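PDB 2WB0: E2A dna-binding protein from Human adenovirus 5, which binds single-stranded DNA and, by forming multimers, unwinds the template without ATP during the elongation phase of viral strand-displacement replication. Local coordinates for residues A[164-169]-A[179-184]. Residues are numbered along the deposited sequence; the frame is centred on the assembly and turned at random.
Sequences RCCVHD and GKSCGM. With ZN (zinc ion), chain B.
D169 OD2 takes two hydrogen bonds, one from S181 OG at 2.6 Å through its syn lone pair and one from a bridging water. That water also donates to M184 O and accepts from C166 N at 2.9 Å, bridging backbone atoms that lie too far apart to bond directly. With chi1 at -174°, S181 OG lies beside its own carbonyl carbon, where it can both donate to the carboxylate and accept from G183 N at 2.7 Å, closing an ST turn. The other carboxylate oxygen, D169 OD1, accepts from S178 N, which helps fix the rotation of the group. Beside this polar network, C166 SG and C182 SG bind the same zinc ion, their sulfurs 3.9 Å apart; C111 and H113 complete its coordination. H168 N donates to C166 SG at 3.5 Å, a second-shell bond that would probably temper the charge on the thiolate. Farther out, H168 CB rests against K180 O at 3.7 Å, and the two side chains cross at about a right angle. Metal and water thus join the turn leaving strand 158-165 to the loop leading into strand 185-186, forming half of a three-cysteine, one-histidine zinc site in the adenovirus DNA-binding protein's zinc-binding domain.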
loop_
_atom_site.group_PDB
_atom_site.type_symbol
_atom_site.label_atom_id
_atom_site.label_comp_id
_atom_site.label_asym_id
_atom_site.label_seq_id
_atom_site.Cartn_x
_atom_site.Cartn_y
_atom_site.Cartn_z
ATOM N N ARG A 164 13.806 -0.468 14.686
ATOM C CA ARG A 164 13.665 0.977 14.477
ATOM C C ARG A 164 12.242 1.268 14.820
ATOM O O ARG A 164 11.335 0.562 14.348
ATOM C CB ARG A 164 13.845 1.336 12.972
ATOM C CG ARG A 164 15.176 0.826 12.463
ATOM C CD ARG A 164 16.281 1.848 12.908
ATOM N NE ARG A 164 17.396 1.750 11.952
ATOM C CZ ARG A 164 18.246 0.756 12.016
ATOM N NH1 ARG A 164 18.043 -0.108 12.976
ATOM N NH2 ARG A 164 19.275 0.613 11.171
ATOM N N CYS A 165 12.033 2.326 15.574
ATOM C CA CYS A 165 10.704 2.818 15.930
ATOM C C CYS A 165 10.474 4.297 15.493
ATOM O O CYS A 165 11.432 5.066 15.252
ATOM C CB CYS A 165 10.506 2.657 17.462
ATOM S SG CYS A 165 11.496 3.832 18.483
ATOM N N CYS A 166 9.207 4.687 15.384
ATOM C CA CYS A 166 8.815 6.099 15.169
ATOM C C CYS A 166 9.414 6.897 16.361
ATOM O O CYS A 166 9.446 6.365 17.457
ATOM C CB CYS A 166 7.303 6.169 15.236
ATOM S SG CYS A 166 6.696 7.857 15.292
ATOM N N VAL A 167 9.920 8.131 16.176
ATOM C CA VAL A 167 10.556 8.795 17.362
ATOM C C VAL A 167 9.578 8.985 18.532
ATOM O O VAL A 167 9.977 8.964 19.721
ATOM C CB VAL A 167 11.263 10.117 16.977
ATOM C CG1 VAL A 167 10.239 11.146 16.479
ATOM C CG2 VAL A 167 12.074 10.606 18.148
ATOM N N HIS A 168 8.288 9.097 18.211
ATOM C CA HIS A 168 7.267 9.320 19.233
ATOM C C HIS A 168 7.030 8.084 20.070
ATOM O O HIS A 168 6.419 8.178 21.140
ATOM C CB HIS A 168 5.993 9.765 18.563
ATOM C CG HIS A 168 6.173 11.033 17.784
ATOM N ND1 HIS A 168 6.008 12.278 18.350
ATOM C CD2 HIS A 168 6.510 11.243 16.489
ATOM C CE1 HIS A 168 6.241 13.207 17.436
ATOM N NE2 HIS A 168 6.544 12.607 16.296
ATOM N N ASP A 169 7.594 6.974 19.636
ATOM C CA ASP A 169 7.595 5.731 20.414
ATOM C C ASP A 169 8.874 5.453 21.139
ATOM O O ASP A 169 9.033 4.344 21.658
ATOM C CB ASP A 169 7.216 4.557 19.482
ATOM C CG ASP A 169 5.800 4.736 18.862
ATOM O OD1 ASP A 169 4.921 5.376 19.536
ATOM O OD2 ASP A 169 5.567 4.266 17.716
ATOM N N GLY A 179 0.144 7.068 21.566
ATOM C CA GLY A 179 -0.950 7.845 20.962
ATOM C C GLY A 179 -0.472 8.882 19.952
ATOM O O GLY A 179 -1.265 9.496 19.253
ATOM N N LYS A 180 0.838 9.073 19.854
ATOM C CA LYS A 180 1.363 10.007 18.849
ATOM C C LYS A 180 2.115 9.289 17.738
ATOM O O LYS A 180 2.704 9.946 16.862
ATOM C CB LYS A 180 2.306 10.997 19.508
ATOM C CG LYS A 180 1.544 12.007 20.447
ATOM C CD LYS A 180 2.549 12.919 21.130
ATOM C CE LYS A 180 1.836 13.931 22.090
ATOM N NZ LYS A 180 0.676 14.556 21.368
ATOM N N SER A 181 2.115 7.962 17.776
ATOM C CA SER A 181 2.839 7.164 16.768
ATOM C C SER A 181 2.210 7.291 15.397
ATOM O O SER A 181 1.023 7.600 15.293
ATOM C CB SER A 181 2.762 5.683 17.121
ATOM O OG SER A 181 3.580 4.931 16.231
ATOM N N CYS A 182 3.017 7.052 14.338
ATOM C CA CYS A 182 2.500 6.845 12.979
ATOM C C CYS A 182 2.253 5.353 12.732
ATOM O O CYS A 182 1.679 4.998 11.699
ATOM C CB CYS A 182 3.479 7.403 11.893
ATOM S SG CYS A 182 5.096 6.635 11.994
ATOM N N GLY A 183 2.655 4.497 13.684
ATOM C CA GLY A 183 2.413 3.050 13.626
ATOM C C GLY A 183 3.499 2.270 12.869
ATOM O O GLY A 183 3.380 1.073 12.670
ATOM N N MET A 184 4.528 2.957 12.385
ATOM C CA MET A 184 5.608 2.295 11.665
ATOM C C MET A 184 6.644 1.778 12.674
ATOM O O MET A 184 7.024 2.480 13.636
ATOM C CB MET A 184 6.259 3.312 10.728
ATOM C CG MET A 184 7.102 2.687 9.668
ATOM S SD MET A 184 7.342 3.778 8.229
ATOM C CE MET A 184 5.808 4.352 7.880
HETATM ZN ZN ZN B . 6.384 8.311 13.011
HETATM O O HOH W 1 7.360 2.718 16.325
#